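Local coordinates for alkyltransferase-like protein 1 (Schizosaccharomyces pombe, PDB 4HDV), which recognises O6-alkylguanine lesions in DNA, flipping the damaged base into a hydrophobic pocket and presenting the lesion to nucleotide excision repair, at residues K21-G26 with E103-P108; G64-R69 with G95-N100. All blocks are in the same frame, centred on the assembly; numbering follows the deposited sequence.

Contact 1 of 2, residues K21-G26 with E103-P108; sequences KVSTYG and EYMWKP. With nucleotides of chain B.
Val22 bridges Met105 in a parallel pattern, its N-H bonding Tyr104 O (N to O 2.8 Å, nearly straight at 171°) and its O taking Trp106 N (2.8 Å), although the two segments run 71° apart. This single bridge ties the approach to strand 23-24 to the chain leaving helix 101-104. Val22 CG2 packs on Tyr104 CB at 4.1 Å, while the Tyr104 ring turns away and its hydroxyl bonds the backbone N of Glu88. The Met105 side chain sets out trans to the main-chain nitrogen (chi1 -176°), away from 21-26, then bends at chi2 and folds back, bringing CE to 4.0 Å from Ser23 OG. Trp106 CB lies over Val22 O, and the indole offers its edge to Ser23 OG. Lys21 bends so that CG rests on Tyr104 O and NZ comes within 3.8 Å of Glu103 O, without a hydrogen bond. Cut back to alanine, Lys21 would lose its CG and its ammonium, which is likely to leave Tyr104 O and Glu103 O less covered on this side. Further on, Gly26 N gives a hydrogen bond to DT9 OP1 of chain B (2.9 Å), and one face of the Tyr25 ring lies against DC8 C5' of chain B. The bridge thus rests on backbone polarity and fastens the C-terminal tail to the chain leading into Tyr25, inferred to be needed for base flipping.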
ATOM      1  N   LYS A  21      -0.941  -3.837 -10.136  1.00 60.96           N
ATOM      2  CA  LYS A  21      -0.982  -2.396  -9.917  1.00 59.12           C
ATOM      3  C   LYS A  21      -0.861  -2.040  -8.438  1.00 52.30           C
ATOM      4  O   LYS A  21      -1.016  -2.896  -7.569  1.00 60.24           O
ATOM      5  CB  LYS A  21      -2.268  -1.797 -10.491  1.00 57.17           C
ATOM      6  CG  LYS A  21      -2.072  -1.045 -11.792  1.00 63.92           C
ATOM      7  CD  LYS A  21      -2.046  -1.984 -12.981  1.00 56.69           C
ATOM      8  CE  LYS A  21      -1.407  -1.315 -14.187  1.00 78.93           C
ATOM      9  NZ  LYS A  21      -1.878   0.089 -14.371  1.00 80.54           N
ATOM     10  N   VAL A  22      -0.585  -0.770  -8.162  1.00 42.22           N
ATOM     11  CA  VAL A  22      -0.458  -0.295  -6.790  1.00 47.90           C
ATOM     12  C   VAL A  22      -1.266   0.979  -6.576  1.00 51.98           C
ATOM     13  O   VAL A  22      -1.684   1.630  -7.534  1.00 51.04           O
ATOM     14  CB  VAL A  22       1.011  -0.014  -6.420  1.00 42.39           C
ATOM     15  CG1 VAL A  22       1.877  -1.229  -6.719  1.00 48.34           C
ATOM     16  CG2 VAL A  22       1.521   1.208  -7.167  1.00 43.31           C
ATOM     17  N   SER A  23      -1.487   1.327  -5.313  1.00 45.03           N
ATOM     18  CA  SER A  23      -2.154   2.576  -4.967  1.00 38.23           C
ATOM     19  C   SER A  23      -1.380   3.283  -3.863  1.00 36.19           C
ATOM     20  O   SER A  23      -0.280   2.867  -3.503  1.00 39.89           O
ATOM     21  CB  SER A  23      -3.598   2.327  -4.534  1.00 45.56           C
ATOM     22  OG  SER A  23      -4.300   3.549  -4.393  1.00 49.20           O
ATOM     23  N   THR A  24      -1.960   4.348  -3.324  1.00 39.49           N
ATOM     24  CA  THR A  24      -1.279   5.168  -2.329  1.00 36.25           C
ATOM     25  C   THR A  24      -2.120   5.344  -1.068  1.00 38.53           C
ATOM     26  O   THR A  24      -3.345   5.444  -1.142  1.00 50.55           O
ATOM     27  CB  THR A  24      -0.924   6.554  -2.910  1.00 34.12           C
ATOM     28  OG1 THR A  24       0.300   6.467  -3.650  1.00 42.90           O
ATOM     29  CG2 THR A  24      -0.767   7.581  -1.806  1.00 46.19           C
ATOM     30  N   TYR A  25      -1.459   5.373   0.087  1.00 36.21           N
ATOM     31  CA  TYR A  25      -2.145   5.605   1.355  1.00 31.57           C
ATOM     32  C   TYR A  25      -3.089   6.796   1.231  1.00 39.40           C
ATOM     33  O   TYR A  25      -4.259   6.718   1.606  1.00 41.46           O
ATOM     34  CB  TYR A  25      -1.138   5.861   2.480  1.00 31.39           C
ATOM     35  CG  TYR A  25      -0.129   4.752   2.691  1.00 36.99           C
ATOM     36  CD1 TYR A  25       1.171   4.869   2.214  1.00 43.21           C
ATOM     37  CD2 TYR A  25      -0.475   3.591   3.371  1.00 40.22           C
ATOM     38  CE1 TYR A  25       2.097   3.860   2.406  1.00 44.12           C
ATOM     39  CE2 TYR A  25       0.444   2.575   3.567  1.00 38.01           C
ATOM     40  CZ  TYR A  25       1.728   2.716   3.083  1.00 44.20           C
ATOM     41  OH  TYR A  25       2.646   1.709   3.276  1.00 45.70           O
ATOM     42  N   GLY A  26      -2.570   7.898   0.697  1.00 34.85           N
ATOM     43  CA  GLY A  26      -3.352   9.107   0.512  1.00 36.14           C
ATOM     44  C   GLY A  26      -4.525   8.909  -0.427  1.00 36.86           C
ATOM     45  O   GLY A  26      -5.615   9.426  -0.187  1.00 39.75           O
ATOM     46  N   GLU A 103       3.405   4.433 -13.987  1.00 54.02           N
ATOM     47  CA  GLU A 103       3.281   3.177 -14.721  1.00 52.03           C
ATOM     48  C   GLU A 103       2.419   2.158 -13.982  1.00 57.04           C
ATOM     49  O   GLU A 103       1.678   1.395 -14.603  1.00 61.76           O
ATOM     50  CB  GLU A 103       4.666   2.587 -15.003  1.00 56.94           C
ATOM     51  CG  GLU A 103       4.643   1.235 -15.699  1.00 62.25           C
ATOM     52  CD  GLU A 103       6.036   0.689 -15.967  1.00 94.20           C
ATOM     53  OE1 GLU A 103       6.148  -0.498 -16.340  1.00102.13           O
ATOM     54  OE2 GLU A 103       7.018   1.446 -15.806  1.00 75.75           O
ATOM     55  N   TYR A 104       2.516   2.148 -12.657  1.00 54.69           N
ATOM     56  CA  TYR A 104       1.841   1.129 -11.858  1.00 51.44           C
ATOM     57  C   TYR A 104       0.689   1.676 -11.017  1.00 47.78           C
ATOM     58  O   TYR A 104       0.017   0.921 -10.315  1.00 55.26           O
ATOM     59  CB  TYR A 104       2.847   0.408 -10.959  1.00 48.83           C
ATOM     60  CG  TYR A 104       3.866  -0.411 -11.718  1.00 50.18           C
ATOM     61  CD1 TYR A 104       5.146   0.075 -11.947  1.00 53.18           C
ATOM     62  CD2 TYR A 104       3.546  -1.670 -12.209  1.00 42.61           C
ATOM     63  CE1 TYR A 104       6.081  -0.670 -12.641  1.00 52.35           C
ATOM     64  CE2 TYR A 104       4.472  -2.422 -12.903  1.00 57.94           C
ATOM     65  CZ  TYR A 104       5.738  -1.918 -13.117  1.00 61.26           C
ATOM     66  OH  TYR A 104       6.662  -2.667 -13.810  1.00 67.72           O
ATOM     67  N   MET A 105       0.457   2.981 -11.093  1.00 48.09           N
ATOM     68  CA  MET A 105      -0.609   3.601 -10.314  1.00 42.55           C
ATOM     69  C   MET A 105      -1.985   3.149 -10.794  1.00 47.70           C
ATOM     70  O   MET A 105      -2.272   3.161 -11.991  1.00 64.69           O
ATOM     71  CB  MET A 105      -0.510   5.128 -10.371  1.00 56.45           C
ATOM     72  CG  MET A 105      -1.539   5.846  -9.512  1.00 53.03           C
ATOM     73  SD  MET A 105      -1.372   5.457  -7.761  1.00 75.66           S
ATOM     74  CE  MET A 105      -2.918   6.091  -7.126  1.00 62.81           C
ATOM     75  N   TRP A 106      -2.830   2.744  -9.851  1.00 54.91           N
ATOM     76  CA  TRP A 106      -4.199   2.360 -10.169  1.00 60.41           C
ATOM     77  C   TRP A 106      -5.072   3.602 -10.258  1.00 72.46           C
ATOM     78  O   TRP A 106      -5.356   4.243  -9.248  1.00 76.02           O
ATOM     79  CB  TRP A 106      -4.749   1.399  -9.117  1.00 55.47           C
ATOM     80  CG  TRP A 106      -6.199   1.073  -9.306  1.00 63.59           C
ATOM     81  CD1 TRP A 106      -6.775   0.511 -10.408  1.00 66.68           C
ATOM     82  CD2 TRP A 106      -7.257   1.275  -8.363  1.00 70.73           C
ATOM     83  NE1 TRP A 106      -8.126   0.356 -10.213  1.00 71.25           N
ATOM     84  CE2 TRP A 106      -8.448   0.820  -8.958  1.00 71.33           C
ATOM     85  CE3 TRP A 106      -7.315   1.802  -7.066  1.00 86.40           C
ATOM     86  CZ2 TRP A 106      -9.680   0.871  -8.315  1.00 75.30           C
ATOM     87  CZ3 TRP A 106      -8.540   1.853  -6.425  1.00 69.67           C
ATOM     88  CH2 TRP A 106      -9.704   1.390  -7.049  1.00 72.62           C
ATOM     89  N   LYS A 107      -5.492   3.937 -11.474  1.00 78.18           N
ATOM     90  CA  LYS A 107      -6.273   5.144 -11.717  1.00 79.93           C
ATOM     91  C   LYS A 107      -7.747   4.839 -11.968  1.00 81.04           C
ATOM     92  O   LYS A 107      -8.135   4.490 -13.082  1.00 74.57           O
ATOM     93  CB  LYS A 107      -5.691   5.925 -12.897  1.00 69.61           C
ATOM     94  CG  LYS A 107      -4.334   6.551 -12.612  1.00 70.91           C
ATOM     95  CD  LYS A 107      -3.712   7.140 -13.869  1.00 76.18           C
ATOM     96  CE  LYS A 107      -3.199   6.051 -14.800  1.00 86.60           C
ATOM     97  NZ  LYS A 107      -2.476   6.621 -15.972  1.00 68.21           N
ATOM     98  N   PRO A 108      -8.573   4.971 -10.920  1.00 83.64           N
ATOM     99  CA  PRO A 108     -10.022   4.757 -11.001  1.00 87.03           C
ATOM    100  C   PRO A 108     -10.712   5.891 -11.754  1.00 74.60           C
ATOM    101  O   PRO A 108     -11.105   5.699 -12.904  1.00 65.27           O
ATOM    102  CB  PRO A 108     -10.461   4.766  -9.529  1.00 79.89           C
ATOM    103  CG  PRO A 108      -9.198   4.595  -8.731  1.00 76.13           C
ATOM    104  CD  PRO A 108      -8.139   5.253  -9.544  1.00 68.18           C
TER
ATOM    105  P    DC B   8       4.325   5.730   5.965  1.00 40.71           P
ATOM    106  OP1  DC B   8       4.617   6.066   4.554  1.00 37.80           O
ATOM    107  OP2  DC B   8       5.375   5.910   6.992  1.00 45.56           O
ATOM    108  O5'  DC B   8       3.034   6.548   6.432  1.00 40.96           O
ATOM    109  C5'  DC B   8       1.762   6.196   5.902  1.00 31.23           C
ATOM    110  C4'  DC B   8       1.085   7.396   5.267  1.00 37.84           C
ATOM    111  O4'  DC B   8       1.059   8.485   6.223  1.00 37.14           O
ATOM    112  C3'  DC B   8       1.770   7.938   4.018  1.00 35.19           C
ATOM    113  O3'  DC B   8       0.791   8.349   3.073  1.00 42.25           O
ATOM    114  C2'  DC B   8       2.576   9.124   4.539  1.00 29.21           C
ATOM    115  C1'  DC B   8       1.707   9.619   5.688  1.00 33.86           C
ATOM    116  N1   DC B   8       2.489  10.269   6.774  1.00 38.07           N
ATOM    117  C2   DC B   8       2.213  11.593   7.123  1.00 39.38           C
ATOM    118  O2   DC B   8       1.317  12.198   6.521  1.00 44.13           O
ATOM    119  N3   DC B   8       2.934  12.173   8.114  1.00 48.67           N
ATOM    120  C4   DC B   8       3.890  11.481   8.736  1.00 38.60           C
ATOM    121  N4   DC B   8       4.573  12.100   9.705  1.00 41.36           N
ATOM    122  C5   DC B   8       4.187  10.130   8.391  1.00 34.49           C
ATOM    123  C6   DC B   8       3.469   9.568   7.413  1.00 45.54           C
ATOM    124  P    DT B   9       1.241   9.005   1.678  1.00 32.10           P
ATOM    125  OP1  DT B   9       0.174   8.747   0.690  1.00 30.64           O
ATOM    126  OP2  DT B   9       2.627   8.572   1.396  1.00 34.46           O
ATOM    127  O5'  DT B   9       1.274  10.571   1.996  1.00 35.54           O
ATOM    128  C5'  DT B   9       0.058  11.266   2.226  1.00 36.92           C
ATOM    129  C4'  DT B   9       0.263  12.759   2.045  1.00 49.34           C
ATOM    130  O4'  DT B   9       0.956  13.301   3.201  1.00 49.21           O
ATOM    131  C3'  DT B   9       1.106  13.141   0.835  1.00 40.10           C
ATOM    132  O3'  DT B   9       0.614  14.353   0.288  1.00 47.39           O
ATOM    133  C2'  DT B   9       2.486  13.344   1.445  1.00 38.98           C
ATOM    134  C1'  DT B   9       2.097  14.006   2.760  1.00 37.40           C
ATOM    135  N1   DT B   9       3.141  13.924   3.818  1.00 35.86           N
ATOM    136  C2   DT B   9       3.294  14.988   4.677  1.00 46.93           C
ATOM    137  O2   DT B   9       2.616  15.998   4.618  1.00 46.03           O
ATOM    138  N3   DT B   9       4.276  14.824   5.617  1.00 48.17           N
ATOM    139  C4   DT B   9       5.103  13.730   5.779  1.00 45.64           C
ATOM    140  O4   DT B   9       5.956  13.685   6.660  1.00 51.14           O
ATOM    141  C5   DT B   9       4.889  12.652   4.845  1.00 38.59           C
ATOM    142  C7   DT B   9       5.725  11.409   4.923  1.00 30.39           C
ATOM    143  C6   DT B   9       3.930  12.798   3.920  1.00 37.25           C
TER

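Contact 2 of 2, residues G64-R69 with G95-N100; sequences GTISKR and GEYKLN. With nucleotides of chain B.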
ATOM      1  N   GLY A  64       6.074   7.018  -4.356  1.00 45.83           N
ATOM      2  CA  GLY A  64       6.279   5.865  -5.213  1.00 44.31           C
ATOM      3  C   GLY A  64       7.302   4.879  -4.681  1.00 47.13           C
ATOM      4  O   GLY A  64       7.797   4.027  -5.419  1.00 46.20           O
ATOM      5  N   THR A  65       7.623   4.993  -3.396  1.00 47.09           N
ATOM      6  CA  THR A  65       8.574   4.086  -2.764  1.00 45.01           C
ATOM      7  C   THR A  65       7.903   3.286  -1.653  1.00 46.07           C
ATOM      8  O   THR A  65       6.814   3.630  -1.198  1.00 41.31           O
ATOM      9  CB  THR A  65       9.775   4.843  -2.172  1.00 48.43           C
ATOM     10  OG1 THR A  65       9.408   5.432  -0.919  1.00 47.84           O
ATOM     11  CG2 THR A  65      10.244   5.930  -3.128  1.00 53.80           C
ATOM     12  N   ILE A  66       8.559   2.215  -1.219  1.00 50.68           N
ATOM     13  CA  ILE A  66       8.047   1.400  -0.125  1.00 41.93           C
ATOM     14  C   ILE A  66       8.423   2.008   1.223  1.00 39.68           C
ATOM     15  O   ILE A  66       9.596   2.264   1.494  1.00 47.32           O
ATOM     16  CB  ILE A  66       8.569  -0.047  -0.207  1.00 35.78           C
ATOM     17  CG1 ILE A  66       8.123  -0.697  -1.519  1.00 33.93           C
ATOM     18  CG2 ILE A  66       8.081  -0.859   0.979  1.00 40.90           C
ATOM     19  CD1 ILE A  66       8.518  -2.153  -1.649  1.00 43.41           C
ATOM     20  N   SER A  67       7.418   2.242   2.061  1.00 42.34           N
ATOM     21  CA  SER A  67       7.626   2.886   3.354  1.00 41.97           C
ATOM     22  C   SER A  67       8.448   2.003   4.287  1.00 45.04           C
ATOM     23  O   SER A  67       8.362   0.778   4.230  1.00 47.69           O
ATOM     24  CB  SER A  67       6.282   3.223   3.999  1.00 51.15           C
ATOM     25  OG  SER A  67       5.465   3.963   3.110  1.00 49.32           O
ATOM     26  N   LYS A  68       9.244   2.630   5.147  1.00 52.59           N
ATOM     27  CA  LYS A  68      10.084   1.888   6.082  1.00 50.14           C
ATOM     28  C   LYS A  68       9.406   1.684   7.432  1.00 47.60           C
ATOM     29  O   LYS A  68       8.945   2.638   8.060  1.00 56.79           O
ATOM     30  CB  LYS A  68      11.436   2.582   6.268  1.00 48.16           C
ATOM     31  CG  LYS A  68      12.462   2.234   5.201  1.00 72.23           C
ATOM     32  CD  LYS A  68      13.780   2.955   5.437  1.00 70.46           C
ATOM     33  CE  LYS A  68      14.899   2.331   4.616  1.00 70.61           C
ATOM     34  NZ  LYS A  68      14.526   2.185   3.180  1.00 65.10           N
ATOM     35  N   ARG A  69       9.347   0.432   7.871  1.00 54.56           N
ATOM     36  CA  ARG A  69       8.787   0.104   9.175  1.00 50.37           C
ATOM     37  C   ARG A  69       9.852   0.272  10.254  1.00 57.14           C
ATOM     38  O   ARG A  69      10.992   0.630   9.959  1.00 68.24           O
ATOM     39  CB  ARG A  69       8.252  -1.330   9.190  1.00 45.77           C
ATOM     40  CG  ARG A  69       6.953  -1.547   8.419  1.00 42.13           C
ATOM     41  CD  ARG A  69       7.137  -1.436   6.911  1.00 35.55           C
ATOM     42  NE  ARG A  69       6.006  -2.015   6.190  1.00 38.54           N
ATOM     43  CZ  ARG A  69       5.812  -1.901   4.878  1.00 41.10           C
ATOM     44  NH1 ARG A  69       6.666  -1.216   4.134  1.00 40.07           N
ATOM     45  NH2 ARG A  69       4.755  -2.465   4.311  1.00 39.98           N
ATOM     46  N   GLY A  95      19.171   3.326  -0.423  1.00 64.84           N
ATOM     47  CA  GLY A  95      18.634   2.011  -0.131  1.00 66.00           C
ATOM     48  C   GLY A  95      17.128   2.011   0.046  1.00 70.78           C
ATOM     49  O   GLY A  95      16.605   1.415   0.989  1.00 69.83           O
ATOM     50  N   GLU A  96      16.428   2.684  -0.859  1.00 73.82           N
ATOM     51  CA  GLU A  96      14.970   2.709  -0.834  1.00 64.91           C
ATOM     52  C   GLU A  96      14.390   1.973  -2.033  1.00 51.16           C
ATOM     53  O   GLU A  96      14.756   2.247  -3.175  1.00 60.21           O
ATOM     54  CB  GLU A  96      14.448   4.148  -0.815  1.00 56.77           C
ATOM     55  CG  GLU A  96      14.072   4.667   0.561  1.00 74.49           C
ATOM     56  CD  GLU A  96      13.545   6.090   0.522  1.00 80.63           C
ATOM     57  OE1 GLU A  96      13.251   6.649   1.599  1.00 81.25           O
ATOM     58  OE2 GLU A  96      13.425   6.650  -0.589  1.00 69.70           O
ATOM     59  N   TYR A  97      13.487   1.036  -1.767  1.00 40.16           N
ATOM     60  CA  TYR A  97      12.788   0.336  -2.836  1.00 47.76           C
ATOM     61  C   TYR A  97      11.819   1.284  -3.534  1.00 50.69           C
ATOM     62  O   TYR A  97      10.960   1.895  -2.897  1.00 50.98           O
ATOM     63  CB  TYR A  97      12.063  -0.891  -2.286  1.00 54.56           C
ATOM     64  CG  TYR A  97      13.005  -1.998  -1.873  1.00 67.17           C
ATOM     65  CD1 TYR A  97      14.078  -2.356  -2.679  1.00 64.74           C
ATOM     66  CD2 TYR A  97      12.832  -2.674  -0.674  1.00 60.58           C
ATOM     67  CE1 TYR A  97      14.945  -3.364  -2.309  1.00 62.09           C
ATOM     68  CE2 TYR A  97      13.696  -3.684  -0.293  1.00 62.08           C
ATOM     69  CZ  TYR A  97      14.752  -4.024  -1.115  1.00 67.11           C
ATOM     70  OH  TYR A  97      15.616  -5.029  -0.743  1.00 55.98           O
ATOM     71  N   LYS A  98      11.964   1.401  -4.850  1.00 49.72           N
ATOM     72  CA  LYS A  98      11.249   2.418  -5.608  1.00 42.50           C
ATOM     73  C   LYS A  98      10.726   1.860  -6.925  1.00 49.25           C
ATOM     74  O   LYS A  98      11.323   0.951  -7.502  1.00 53.72           O
ATOM     75  CB  LYS A  98      12.183   3.601  -5.871  1.00 47.44           C
ATOM     76  CG  LYS A  98      11.511   4.850  -6.405  1.00 59.68           C
ATOM     77  CD  LYS A  98      12.482   6.021  -6.387  1.00 55.74           C
ATOM     78  CE  LYS A  98      11.791   7.329  -6.731  1.00 68.26           C
ATOM     79  NZ  LYS A  98      12.697   8.494  -6.533  1.00 70.67           N
ATOM     80  N   LEU A  99       9.609   2.405  -7.394  1.00 50.07           N
ATOM     81  CA  LEU A  99       9.039   2.003  -8.677  1.00 59.79           C
ATOM     82  C   LEU A  99       8.542   3.207  -9.475  1.00 55.83           C
ATOM     83  O   LEU A  99       8.517   4.330  -8.971  1.00 42.47           O
ATOM     84  CB  LEU A  99       7.908   0.986  -8.481  1.00 44.70           C
ATOM     85  CG  LEU A  99       6.751   1.296  -7.523  1.00 49.70           C
ATOM     86  CD1 LEU A  99       6.051   2.603  -7.872  1.00 45.72           C
ATOM     87  CD2 LEU A  99       5.754   0.147  -7.523  1.00 55.80           C
ATOM     88  N   ASN A 100       8.152   2.966 -10.722  1.00 52.75           N
ATOM     89  CA  ASN A 100       7.587   4.016 -11.561  1.00 44.61           C
ATOM     90  C   ASN A 100       6.095   4.181 -11.285  1.00 49.59           C
ATOM     91  O   ASN A 100       5.269   3.433 -11.808  1.00 48.66           O
ATOM     92  CB  ASN A 100       7.836   3.717 -13.041  1.00 60.24           C
ATOM     93  CG  ASN A 100       7.505   4.894 -13.938  1.00 71.21           C
ATOM     94  OD1 ASN A 100       6.452   4.929 -14.574  1.00 75.95           O
ATOM     95  ND2 ASN A 100       8.406   5.869 -13.990  1.00 61.30           N
TER
ATOM     96  P    DC B   8       4.325   5.730   5.965  1.00 40.71           P
ATOM     97  OP1  DC B   8       4.617   6.066   4.554  1.00 37.80           O
ATOM     98  OP2  DC B   8       5.375   5.910   6.992  1.00 45.56           O
ATOM     99  O5'  DC B   8       3.034   6.548   6.432  1.00 40.96           O
ATOM    100  C5'  DC B   8       1.762   6.196   5.902  1.00 31.23           C
ATOM    101  C4'  DC B   8       1.085   7.396   5.267  1.00 37.84           C
ATOM    102  O4'  DC B   8       1.059   8.485   6.223  1.00 37.14           O
ATOM    103  C3'  DC B   8       1.770   7.938   4.018  1.00 35.19           C
ATOM    104  O3'  DC B   8       0.791   8.349   3.073  1.00 42.25           O
ATOM    105  C2'  DC B   8       2.576   9.124   4.539  1.00 29.21           C
ATOM    106  C1'  DC B   8       1.707   9.619   5.688  1.00 33.86           C
ATOM    107  N1   DC B   8       2.489  10.269   6.774  1.00 38.07           N
ATOM    108  C2   DC B   8       2.213  11.593   7.123  1.00 39.38           C
ATOM    109  O2   DC B   8       1.317  12.198   6.521  1.00 44.13           O
ATOM    110  N3   DC B   8       2.934  12.173   8.114  1.00 48.67           N
ATOM    111  C4   DC B   8       3.890  11.481   8.736  1.00 38.60           C
ATOM    112  N4   DC B   8       4.573  12.100   9.705  1.00 41.36           N
ATOM    113  C5   DC B   8       4.187  10.130   8.391  1.00 34.49           C
ATOM    114  C6   DC B   8       3.469   9.568   7.413  1.00 45.54           C
TER
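Thr65 faces Lys98 as a non-hydrogen-bonded antiparallel pair, flanked by backbone bonds from Leu99 N to Gly64 O (3.1 Å) and from Ile66 N to Tyr97 O (2.9 Å). Apolar contacts lie beside this single bridge. Thr65 CG2 meets the Lys98 chain at CG (3.7 Å), the two side chains crossing at a slant, while Thr65 OG1 bonds Asn61. Ile66 CD1 reaches Tyr97 CB at 3.8 Å; the tyrosine ring leads on toward helix 73-83, where its hydroxyl bonds Gln76. Among the charged groups, Lys68 bends at chi4 (51°) and gives NZ to Gly95 O (3.1 Å), approaching well off the carbonyl plane, with Glu75 as a salt-bridge partner. Glu96 instead pairs with Arg63. On the DNA side, Ser67 OG donates to DC8 OP1 of chain B (2.7 Å), and Arg69 NH1 donates to Ser67 O (2.6 Å). Gln78 takes a bond from Arg69 NH2, so the guanidinium that probes the electrostatic potential of the flipped base is held at both terminal nitrogens. The bridge therefore joins loop 64-69 to 95-100 by backbone bonds and the Lys68 bond, the charges of Lys68 and Glu96 being matched outside, while Ser67 grips the phosphate and Arg69 reads the lesion.

Overall arrangement
The two contacts, centred 14 Å apart, are both partly buried and each built round one backbone bridge, but of opposite sense: parallel in contact 1, antiparallel in contact 2. Contact 2 is nested inside the loop that contact 1 closes. They share no segment, yet they meet where Tyr25 CE1 packs on Ser67 OG and Val22 CG1 on Leu99 CD2. Helix 101-104 joins them along the chain, following 95-100 and running into 103-108. Contact 1 secures the C-terminal tail mainly by main-chain bonds and aliphatic cover; contact 2 adds a lysine-to-carbonyl bond, and its Lys68 and Glu96 are paired with residues outside it. Both bind the DNA backbone, one through a helix-start amide, the other through a serine hydroxyl.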